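Local atomic coordinates of FAD-binding PCMH-type domain-containing protein (Gibberella zeae, PDB entry 6YJO), a protein that probably oxidises oligosaccharides, working as a flavoenzyme whose FAD cofactor is covalently linked to the polypeptide. Residues A[174-179]-A[385-390]; A[179-184]-A[272-277]; A[349-354]-A[416-421]. All blocks are in the same frame, centred on the assembly; numbering follows the deposited sequence.

Interaction 1. Residues A[174-179]-A[385-390]; sequences GGYGFA and DLFGGP. With FAD (flavin-adenine dinucleotide), chain C.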
loop_
_atom_site.group_PDB
_atom_site.type_symbol
_atom_site.label_atom_id
_atom_site.label_comp_id
_atom_site.label_asym_id
_atom_site.label_seq_id
_atom_site.Cartn_x
_atom_site.Cartn_y
_atom_site.Cartn_z
ATOM N N GLY A 174 5.208 1.685 -1.682
ATOM C CA GLY A 174 5.243 0.471 -2.472
ATOM C C GLY A 174 4.233 0.499 -3.598
ATOM O O GLY A 174 4.468 1.112 -4.645
ATOM N N GLY A 175 3.096 -0.151 -3.383
ATOM C CA GLY A 175 2.065 -0.226 -4.396
ATOM C C GLY A 175 2.096 -1.558 -5.109
ATOM O O GLY A 175 2.812 -1.719 -6.102
ATOM N N TYR A 176 1.333 -2.524 -4.604
ATOM C CA TYR A 176 1.329 -3.881 -5.124
ATOM C C TYR A 176 -0.078 -4.272 -5.553
ATOM O O TYR A 176 -1.060 -3.943 -4.878
ATOM C CB TYR A 176 1.844 -4.877 -4.082
ATOM C CG TYR A 176 1.961 -6.287 -4.612
ATOM C CD1 TYR A 176 0.858 -7.135 -4.638
ATOM C CD2 TYR A 176 3.170 -6.770 -5.094
ATOM C CE1 TYR A 176 0.960 -8.418 -5.128
ATOM C CE2 TYR A 176 3.279 -8.058 -5.589
ATOM C CZ TYR A 176 2.171 -8.874 -5.598
ATOM O OH TYR A 176 2.260 -10.155 -6.078
ATOM N N GLY A 177 -0.162 -4.988 -6.666
ATOM C CA GLY A 177 -1.436 -5.437 -7.175
ATOM C C GLY A 177 -1.252 -6.551 -8.181
ATOM O O GLY A 177 -0.171 -7.132 -8.303
ATOM N N PHE A 178 -2.323 -6.829 -8.920
ATOM C CA PHE A 178 -2.357 -7.948 -9.854
ATOM C C PHE A 178 -1.612 -7.674 -11.155
ATOM O O PHE A 178 -1.657 -8.513 -12.056
ATOM C CB PHE A 178 -3.814 -8.326 -10.145
ATOM C CG PHE A 178 -4.485 -9.058 -9.014
ATOM C CD1 PHE A 178 -3.832 -10.090 -8.358
ATOM C CD2 PHE A 178 -5.760 -8.710 -8.600
ATOM C CE1 PHE A 178 -4.436 -10.761 -7.319
ATOM C CE2 PHE A 178 -6.375 -9.382 -7.557
ATOM C CZ PHE A 178 -5.710 -10.410 -6.916
ATOM N N ALA A 179 -0.932 -6.535 -11.270
ATOM C CA ALA A 179 0.004 -6.273 -12.354
ATOM C C ALA A 179 1.441 -6.137 -11.873
ATOM O O ALA A 179 2.332 -5.892 -12.692
ATOM C CB ALA A 179 -0.399 -4.995 -13.100
ATOM N N ASP A 385 0.015 -12.976 -1.396
ATOM C CA ASP A 385 0.394 -12.708 -2.775
ATOM C C ASP A 385 1.703 -13.409 -3.107
ATOM O O ASP A 385 2.599 -13.512 -2.266
ATOM C CB ASP A 385 0.546 -11.206 -3.006
ATOM C CG ASP A 385 -0.770 -10.463 -2.917
ATOM O OD1 ASP A 385 -1.583 -10.574 -3.859
ATOM O OD2 ASP A 385 -0.992 -9.766 -1.904
ATOM N N LEU A 386 1.807 -13.899 -4.339
ATOM C CA LEU A 386 3.095 -14.326 -4.873
ATOM C C LEU A 386 3.838 -13.071 -5.320
ATOM O O LEU A 386 3.466 -12.437 -6.313
ATOM C CB LEU A 386 2.904 -15.328 -6.008
ATOM C CG LEU A 386 2.094 -16.577 -5.632
ATOM C CD1 LEU A 386 2.248 -17.663 -6.692
ATOM C CD2 LEU A 386 2.483 -17.110 -4.251
ATOM N N PHE A 387 4.885 -12.713 -4.578
ATOM C CA PHE A 387 5.462 -11.375 -4.591
ATOM C C PHE A 387 6.772 -11.282 -5.364
ATOM O O PHE A 387 6.937 -10.375 -6.186
ATOM C CB PHE A 387 5.689 -10.923 -3.145
ATOM C CG PHE A 387 6.235 -9.534 -3.013
ATOM C CD1 PHE A 387 5.388 -8.441 -3.001
ATOM C CD2 PHE A 387 7.596 -9.322 -2.876
ATOM C CE1 PHE A 387 5.888 -7.160 -2.865
ATOM C CE2 PHE A 387 8.099 -8.045 -2.740
ATOM C CZ PHE A 387 7.242 -6.964 -2.736
ATOM N N GLY A 388 7.717 -12.181 -5.095
ATOM C CA GLY A 388 9.042 -12.079 -5.678
ATOM C C GLY A 388 9.469 -13.294 -6.473
ATOM O O GLY A 388 8.643 -13.961 -7.102
ATOM N N GLY A 389 10.767 -13.588 -6.454
ATOM C CA GLY A 389 11.318 -14.692 -7.204
ATOM C C GLY A 389 11.959 -14.246 -8.505
ATOM O O GLY A 389 11.912 -13.069 -8.878
ATOM N N PRO A 390 12.573 -15.185 -9.227
ATOM C CA PRO A 390 13.294 -14.806 -10.455
ATOM C C PRO A 390 12.406 -14.212 -11.534
ATOM O O PRO A 390 12.878 -13.381 -12.320
ATOM C CB PRO A 390 13.923 -16.129 -10.913
ATOM C CG PRO A 390 13.971 -16.984 -9.683
ATOM C CD PRO A 390 12.752 -16.607 -8.894
HETATM P PA FAD C . -3.540 8.155 3.389
HETATM O O1A FAD C . -4.050 7.881 4.754
HETATM O O2A FAD C . -4.060 9.464 2.774
HETATM O O5B FAD C . -1.964 8.130 3.363
HETATM C C5B FAD C . -1.222 7.048 3.964
HETATM C C4B FAD C . 0.171 7.520 4.282
HETATM O O4B FAD C . 0.672 8.314 3.179
HETATM C C3B FAD C . 0.275 8.407 5.519
HETATM O O3B FAD C . 1.517 8.205 6.185
HETATM C C2B FAD C . 0.172 9.809 4.920
HETATM O O2B FAD C . 0.771 10.792 5.751
HETATM C C1B FAD C . 0.967 9.623 3.631
HETATM N N9A FAD C . 0.633 10.581 2.580
HETATM C C8A FAD C . -0.566 10.732 1.931
HETATM N N7A FAD C . -0.575 11.689 1.035
HETATM C C5A FAD C . 0.714 12.208 1.099
HETATM C C6A FAD C . 1.348 13.248 0.399
HETATM N N6A FAD C . 0.758 13.989 -0.542
HETATM N N1A FAD C . 2.638 13.508 0.708
HETATM C C2A FAD C . 3.237 12.772 1.645
HETATM N N3A FAD C . 2.740 11.768 2.369
HETATM C C4A FAD C . 1.459 11.534 2.047
HETATM N N1 FAD C . -2.048 -1.796 -0.762
HETATM C C2 FAD C . -1.446 -2.623 -1.668
HETATM O O2 FAD C . -0.215 -2.692 -1.762
HETATM N N3 FAD C . -2.223 -3.405 -2.507
HETATM C C4 FAD C . -3.604 -3.446 -2.531
HETATM O O4 FAD C . -4.190 -4.181 -3.322
HETATM C C4X FAD C . -4.232 -2.565 -1.565
HETATM N N5 FAD C . -5.534 -2.538 -1.518
HETATM C C5X FAD C . -6.132 -1.690 -0.597
HETATM C C6 FAD C . -7.518 -1.664 -0.504
HETATM C C7 FAD C . -8.169 -0.813 0.380
HETATM C C7M FAD C . -9.674 -0.803 0.426
HETATM C C8 FAD C . -7.409 -0.014 1.251
HETATM C C8M FAD C . -8.071 0.914 2.233
HETATM C C9 FAD C . -6.020 -0.053 1.181
HETATM C C9A FAD C . -5.380 -0.886 0.271
HETATM N N10 FAD C . -3.976 -0.940 0.174
HETATM C C10 FAD C . -3.367 -1.776 -0.725
HETATM C "C1'" FAD C . -3.131 -0.147 1.076
HETATM C "C2'" FAD C . -2.687 1.186 0.495
HETATM O "O2'" FAD C . -1.622 0.981 -0.432
HETATM C "C3'" FAD C . -2.188 2.072 1.638
HETATM O "O3'" FAD C . -3.225 2.162 2.609
HETATM C "C4'" FAD C . -1.792 3.485 1.218
HETATM O "O4'" FAD C . -0.592 3.877 1.885
HETATM C "C5'" FAD C . -2.894 4.470 1.530
HETATM O "O5'" FAD C . -2.652 5.695 0.812
HETATM P P FAD C . -3.703 6.856 0.833
HETATM O O1P FAD C . -3.060 8.143 0.309
HETATM O O2P FAD C . -4.945 6.409 0.154
HETATM O O3P FAD C . -3.957 6.978 2.412
#
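The phenol ring of Y176 lies against D385 and F387, both oblique to it and on the same side of its plane, and here the contact is tightest. CG is trans to the backbone N (chi1 -175°), which sends the ring off roughly square to the direction of the flavin, toward 385-387. On the CE1 side is the carboxylate: Y176 CE1 lies 3.5 Å from D385 CG, with the two planes steeply inclined. On the CE2 side is F387, Y176 CE2 standing 3.4 Å from F387 CD1. These two rings are nearly parallel, at 24°, but slid, centroids 5.2 Å apart, with little face overlap. At the far edge Y176 OH comes within 2.6 Å of L386 O, close to the ring plane.

Packing is looser beside F178, a partly exposed residue whose CE1 only approaches D385 OD1 at 4.5 Å. Beyond F387 the chain turns off through G388 and G389 to P390 at the surface. D385 OD1 has its hydrogen-bond partner elsewhere, in Q276.

The backbone of Y176 meets the pyrimidine part of the flavin: Y176 N donates to FAD O2 at 3.2 Å, and FAD N3 donates to Y176 O at 2.7 Å. One residue thus matches a flavin acceptor and a flavin donor through its main chain, while its side chain, packed against the end of strand 380-386, couples the cofactor site to the antiparallel sheet.

Interaction 2. Residues A[179-184]-A[272-277]; sequences ASRTHG and ELNMQI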
loop_
_atom_site.group_PDB
_atom_site.type_symbol
_atom_site.label_atom_id
_atom_site.label_comp_id
_atom_site.label_asym_id
_atom_site.label_seq_id
_atom_site.Cartn_x
_atom_site.Cartn_y
_atom_site.Cartn_z
ATOM N N ALA A 179 -0.932 -6.535 -11.270
ATOM C CA ALA A 179 0.004 -6.273 -12.354
ATOM C C ALA A 179 1.441 -6.137 -11.873
ATOM O O ALA A 179 2.332 -5.892 -12.692
ATOM C CB ALA A 179 -0.399 -4.995 -13.100
ATOM N N SER A 180 1.691 -6.288 -10.570
ATOM C CA SER A 180 3.019 -6.008 -10.035
ATOM C C SER A 180 4.030 -7.054 -10.482
ATOM O O SER A 180 5.141 -6.717 -10.908
ATOM C CB SER A 180 2.964 -5.938 -8.509
ATOM O OG SER A 180 2.433 -4.697 -8.080
ATOM N N ARG A 181 3.665 -8.335 -10.387
ATOM C CA ARG A 181 4.604 -9.392 -10.747
ATOM C C ARG A 181 5.075 -9.245 -12.187
ATOM O O ARG A 181 6.168 -9.708 -12.535
ATOM C CB ARG A 181 3.957 -10.760 -10.537
ATOM C CG ARG A 181 4.959 -11.882 -10.371
ATOM C CD ARG A 181 4.318 -13.122 -9.777
ATOM N NE ARG A 181 5.268 -14.227 -9.753
ATOM C CZ ARG A 181 5.595 -14.949 -10.821
ATOM N NH1 ARG A 181 5.040 -14.686 -11.999
ATOM N NH2 ARG A 181 6.477 -15.933 -10.713
ATOM N N THR A 182 4.268 -8.603 -13.030
ATOM C CA THR A 182 4.582 -8.414 -14.438
ATOM C C THR A 182 5.192 -7.054 -14.736
ATOM O O THR A 182 6.046 -6.954 -15.623
ATOM C CB THR A 182 3.312 -8.578 -15.281
ATOM O OG1 THR A 182 2.727 -9.860 -15.024
ATOM C CG2 THR A 182 3.618 -8.439 -16.771
ATOM N N HIS A 183 4.777 -6.008 -14.019
ATOM C CA HIS A 183 5.216 -4.653 -14.309
ATOM C C HIS A 183 5.749 -3.909 -13.090
ATOM O O HIS A 183 6.075 -2.723 -13.210
ATOM C CB HIS A 183 4.066 -3.845 -14.933
ATOM C CG HIS A 183 3.602 -4.374 -16.258
ATOM N ND1 HIS A 183 2.284 -4.689 -16.513
ATOM C CD2 HIS A 183 4.279 -4.635 -17.401
ATOM C CE1 HIS A 183 2.170 -5.126 -17.755
ATOM N NE2 HIS A 183 3.365 -5.103 -18.316
ATOM N N GLY A 184 5.836 -4.553 -11.929
ATOM C CA GLY A 184 6.543 -4.010 -10.789
ATOM C C GLY A 184 5.627 -3.291 -9.810
ATOM O O GLY A 184 4.440 -3.062 -10.056
ATOM N N GLU A 272 3.999 -13.289 -16.823
ATOM C CA GLU A 272 2.649 -12.891 -17.209
ATOM C C GLU A 272 1.601 -13.275 -16.173
ATOM O O GLU A 272 0.454 -12.829 -16.284
ATOM C CB GLU A 272 2.269 -13.520 -18.556
ATOM C CG GLU A 272 2.819 -12.791 -19.781
ATOM C CD GLU A 272 4.256 -13.159 -20.094
ATOM O OE1 GLU A 272 4.782 -14.096 -19.458
ATOM O OE2 GLU A 272 4.860 -12.513 -20.980
ATOM N N LEU A 273 1.964 -14.071 -15.172
ATOM C CA LEU A 273 1.019 -14.633 -14.218
ATOM C C LEU A 273 1.111 -13.894 -12.886
ATOM O O LEU A 273 2.209 -13.701 -12.354
ATOM C CB LEU A 273 1.297 -16.124 -14.022
ATOM C CG LEU A 273 0.424 -16.889 -13.030
ATOM C CD1 LEU A 273 -1.013 -16.994 -13.516
ATOM C CD2 LEU A 273 1.017 -18.267 -12.800
ATOM N N ASN A 274 -0.042 -13.487 -12.357
ATOM C CA ASN A 274 -0.143 -12.798 -11.075
ATOM C C ASN A 274 -1.145 -13.544 -10.206
ATOM O O ASN A 274 -2.252 -13.847 -10.660
ATOM C CB ASN A 274 -0.579 -11.343 -11.269
ATOM C CG ASN A 274 0.404 -10.549 -12.112
ATOM O OD1 ASN A 274 1.261 -9.846 -11.581
ATOM N ND2 ASN A 274 0.281 -10.658 -13.434
ATOM N N MET A 275 -0.770 -13.836 -8.960
ATOM C CA MET A 275 -1.561 -14.742 -8.139
ATOM C C MET A 275 -1.533 -14.321 -6.678
ATOM O O MET A 275 -0.553 -13.744 -6.202
ATOM C CB MET A 275 -1.041 -16.179 -8.257
ATOM C CG MET A 275 -2.132 -17.227 -8.244
ATOM S SD MET A 275 -1.523 -18.851 -8.728
ATOM C CE MET A 275 -0.788 -19.396 -7.192
ATOM N N GLN A 276 -2.631 -14.622 -5.981
ATOM C CA GLN A 276 -2.706 -14.605 -4.525
ATOM C C GLN A 276 -3.646 -15.729 -4.105
ATOM O O GLN A 276 -4.350 -16.312 -4.934
ATOM C CB GLN A 276 -3.178 -13.241 -4.002
ATOM C CG GLN A 276 -4.692 -13.060 -3.948
ATOM C CD GLN A 276 -5.127 -11.669 -3.506
ATOM O OE1 GLN A 276 -6.314 -11.347 -3.535
ATOM N NE2 GLN A 276 -4.174 -10.844 -3.087
ATOM N N ILE A 277 -3.643 -16.051 -2.810
ATOM C CA ILE A 277 -4.596 -17.006 -2.248
ATOM C C ILE A 277 -5.294 -16.367 -1.058
ATOM O O ILE A 277 -4.653 -16.065 -0.047
ATOM C CB ILE A 277 -3.935 -18.333 -1.832
ATOM C CG1 ILE A 277 -5.001 -19.263 -1.234
ATOM C CG2 ILE A 277 -2.803 -18.105 -0.837
ATOM C CD1 ILE A 277 -4.517 -20.657 -0.937
#
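The single-turn helix 180-183, within the FAD-binding domain, meets the start of strand 273-280 of the large antiparallel sheet through R181 and T182, which face L273 and N274. Two side-chain hydrogen bonds define the junction. In the first, R181 NH1 donates to L273 O at 3.0 Å; the N-H...O angle of 138° shows a bent bond, and the acceptor is tilted out of the guanidinium plane. The arginine chain is extended from CG to NE and runs past the same carbonyl, R181 CD lying 3.4 Å from L273 O. NH1 also bonds to P270 O, just before the strand, and NH2 to A266 O in the last turn of helix 252-268. Several main-chain oxygens therefore share the guanidinium, which would fix its rotation.

The second bond is straighter: N274 ND2 donates to T182 OG1 at 3.0 Å with an angle of 153°, the two side chains crossing at about a right angle. T182 OG1 is further hydrogen-bonded to K271 O, so the hydroxyl bridges the amide of N274 and the turn preceding it. With CG trans to its carbonyl carbon (chi1 -61°), N274 turns the other end of its amide to the helix. There OD1 sits against the first turn, 3.0 Å from R181 CB and 3.1 Å from R181 N. The helix itself is closed by the bond from H183 N to A179 O, 2.8 Å long, and G184 ends it with positive phi.

Side-chain hydrogen bonds between a short helix and the start of a strand join the FAD-binding region to the antiparallel sheet, consistent with the two-domain architecture of PCMH-type, berberine-bridge-enzyme-like oxidoreductases.

Interaction 3. Residues A[349-354]-A[416-421]; sequences SLMTKA and LLLWQF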
loop_
_atom_site.group_PDB
_atom_site.type_symbol
_atom_site.label_atom_id
_atom_site.label_comp_id
_atom_site.label_asym_id
_atom_site.label_seq_id
_atom_site.Cartn_x
_atom_site.Cartn_y
_atom_site.Cartn_z
ATOM N N SER A 349 0.722 -7.637 8.346
ATOM C CA SER A 349 1.327 -8.177 7.137
ATOM C C SER A 349 2.570 -8.984 7.484
ATOM O O SER A 349 3.036 -9.007 8.626
ATOM C CB SER A 349 1.702 -7.060 6.153
ATOM O OG SER A 349 2.599 -6.143 6.757
ATOM N N LEU A 350 3.099 -9.658 6.464
ATOM C CA LEU A 350 4.409 -10.288 6.525
ATOM C C LEU A 350 5.028 -10.233 5.137
ATOM O O LEU A 350 4.320 -10.263 4.126
ATOM C CB LEU A 350 4.341 -11.743 7.008
ATOM C CG LEU A 350 4.129 -11.978 8.503
ATOM C CD1 LEU A 350 3.981 -13.471 8.770
ATOM C CD2 LEU A 350 5.284 -11.401 9.313
ATOM N N MET A 351 6.353 -10.138 5.098
ATOM C CA MET A 351 7.136 -10.155 3.862
ATOM C C MET A 351 8.176 -11.262 4.018
ATOM O O MET A 351 9.352 -11.003 4.284
ATOM C CB MET A 351 7.783 -8.780 3.594
ATOM C CG MET A 351 6.783 -7.662 3.342
ATOM S SD MET A 351 6.928 -6.932 1.696
ATOM C CE MET A 351 6.561 -8.348 0.664
ATOM N N THR A 352 7.734 -12.504 3.848
ATOM C CA THR A 352 8.554 -13.673 4.138
ATOM C C THR A 352 9.310 -14.148 2.905
ATOM O O THR A 352 8.974 -13.824 1.764
ATOM C CB THR A 352 7.701 -14.836 4.660
ATOM O OG1 THR A 352 6.823 -15.295 3.624
ATOM C CG2 THR A 352 6.884 -14.417 5.862
ATOM N N LYS A 353 10.354 -14.927 3.164
ATOM C CA LYS A 353 10.916 -15.837 2.185
ATOM C C LYS A 353 10.132 -17.147 2.197
ATOM O O LYS A 353 9.205 -17.339 2.989
ATOM C CB LYS A 353 12.393 -16.087 2.487
ATOM C CG LYS A 353 13.257 -14.840 2.410
ATOM C CD LYS A 353 14.650 -15.082 2.971
ATOM C CE LYS A 353 15.570 -13.896 2.723
ATOM N NZ LYS A 353 16.034 -13.819 1.309
ATOM N N ALA A 354 10.497 -18.047 1.291
ATOM C CA ALA A 354 9.963 -19.402 1.278
ATOM C C ALA A 354 9.953 -20.011 2.674
ATOM O O ALA A 354 11.004 -20.166 3.303
ATOM C CB ALA A 354 10.804 -20.264 0.334
ATOM N N LEU A 416 9.733 -13.406 -0.946
ATOM C CA LEU A 416 8.940 -14.161 -1.903
ATOM C C LEU A 416 7.441 -13.989 -1.730
ATOM O O LEU A 416 6.719 -13.973 -2.728
ATOM C CB LEU A 416 9.277 -15.654 -1.810
ATOM C CG LEU A 416 8.518 -16.590 -2.752
ATOM C CD1 LEU A 416 8.870 -16.296 -4.204
ATOM C CD2 LEU A 416 8.809 -18.040 -2.408
ATOM N N LEU A 417 6.961 -13.839 -0.495
ATOM C CA LEU A 417 5.539 -13.875 -0.192
ATOM C C LEU A 417 5.119 -12.614 0.547
ATOM O O LEU A 417 5.810 -12.165 1.464
ATOM C CB LEU A 417 5.197 -15.105 0.649
ATOM C CG LEU A 417 5.567 -16.456 0.035
ATOM C CD1 LEU A 417 5.299 -17.584 1.025
ATOM C CD2 LEU A 417 4.815 -16.683 -1.278
ATOM N N LEU A 418 3.977 -12.054 0.148
ATOM C CA LEU A 418 3.397 -10.873 0.782
ATOM C C LEU A 418 2.118 -11.302 1.489
ATOM O O LEU A 418 1.066 -11.443 0.859
ATOM C CB LEU A 418 3.125 -9.771 -0.239
ATOM C CG LEU A 418 2.260 -8.614 0.266
ATOM C CD1 LEU A 418 2.920 -7.933 1.461
ATOM C CD2 LEU A 418 1.971 -7.607 -0.844
ATOM N N TRP A 419 2.216 -11.504 2.799
ATOM C CA TRP A 419 1.059 -11.876 3.599
ATOM C C TRP A 419 0.306 -10.635 4.056
ATOM O O TRP A 419 0.910 -9.613 4.388
ATOM C CB TRP A 419 1.484 -12.680 4.826
ATOM C CG TRP A 419 2.307 -13.900 4.548
ATOM C CD1 TRP A 419 3.532 -13.950 3.946
ATOM C CD2 TRP A 419 1.980 -15.250 4.900
ATOM N NE1 TRP A 419 3.977 -15.248 3.885
ATOM C CE2 TRP A 419 3.045 -16.067 4.465
ATOM C CE3 TRP A 419 0.887 -15.850 5.534
ATOM C CZ2 TRP A 419 3.047 -17.449 4.643
ATOM C CZ3 TRP A 419 0.892 -17.221 5.713
ATOM C CH2 TRP A 419 1.964 -18.005 5.269
ATOM N N GLN A 420 -1.019 -10.729 4.077
ATOM C CA GLN A 420 -1.846 -9.749 4.761
ATOM C C GLN A 420 -2.838 -10.483 5.646
ATOM O O GLN A 420 -3.508 -11.418 5.196
ATOM C CB GLN A 420 -2.588 -8.830 3.787
ATOM C CG GLN A 420 -3.229 -7.643 4.486
ATOM C CD GLN A 420 -4.085 -6.792 3.571
ATOM O OE1 GLN A 420 -4.502 -5.695 3.943
ATOM N NE2 GLN A 420 -4.359 -7.296 2.375
ATOM N N PHE A 421 -2.913 -10.072 6.908
ATOM C CA PHE A 421 -3.876 -10.604 7.862
ATOM C C PHE A 421 -4.853 -9.488 8.195
ATOM O O PHE A 421 -4.433 -8.409 8.626
ATOM C CB PHE A 421 -3.186 -11.103 9.133
ATOM C CG PHE A 421 -1.976 -11.964 8.881
ATOM C CD1 PHE A 421 -0.771 -11.400 8.492
ATOM C CD2 PHE A 421 -2.033 -13.335 9.069
ATOM C CE1 PHE A 421 0.346 -12.187 8.273
ATOM C CE2 PHE A 421 -0.919 -14.128 8.855
ATOM C CZ PHE A 421 0.271 -13.551 8.457
#
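S349 to T352 pair with L417 to Q420 as antiparallel strands, their axes 4.4 Å apart at closest and their directions at 165°, and the pairing ends in a classic beta bulge. L350 and W419 form a hydrogen-bonded pair: L350 N reaches W419 O at 3.0 Å, and W419 N reaches L350 O at 2.8 Å. T352 and L417 form the next such pair, although the bond from T352 N to L417 O is weak. The bulge is seen in the acceptor T352 O, which takes L416 N at 2.8 Å as well as L417 N at 3.0 Å; two residues of one strand thus face a single residue of the other. Strand 346-352 is an outer strand of the seven-stranded sheet within this chain, and strand 417-423 lies between it and strand 380-386.

On one face S349, M351, L418 and Q420 turn toward the flavin-binding side. The methionine, bent at both chi2 and chi3, lays its methyl against leucine, M351 CE being 3.8 Å from L418 CD1. S349 OG is hydrogen-bonded to the backbone N of Y457, an FAD-site residue.

The other face carries L350, T352, L417 and W419. L350 reaches diagonally across to F421 of the partner strand, whose ring edge it meets with CD1 3.7 Å from F421 CZ. L350 CB packs on W419 CB, and the W419 indole meets F363 edge-to-face. T352 places OG1 between its backbone N and carbonyl carbon (chi1 66°), beside L417 CB and at the edge of the indole. There W419 NE1 donates to T352 OG1 across 2.9 Å, the bond bent to 142° and the oxygen somewhat tilted from the ring plane.

How the interactions relate
Followed from the N terminus, the chain first supplies 174-179 and then, through the shared residue A179, 179-184. Interaction 2 closes at 272-277, so its loop is nested within the longer one that interaction 1 closes at 385-390. Interaction 3 opens at 349-354, inside that longer loop, and closes beyond it at 416-421: it crosses interaction 1 and follows interaction 2 in series. Strands 273-280, 380-386, 417-423 and 346-352 are successive neighbours in one sheet. L386 N to M275 O (3.0 Å) links interactions 1 and 2, and D385 N to L418 O (2.9 Å) links 1 and 3. The first two contacts join the flavin-binding domain to this sheet; the third extends it to its edge.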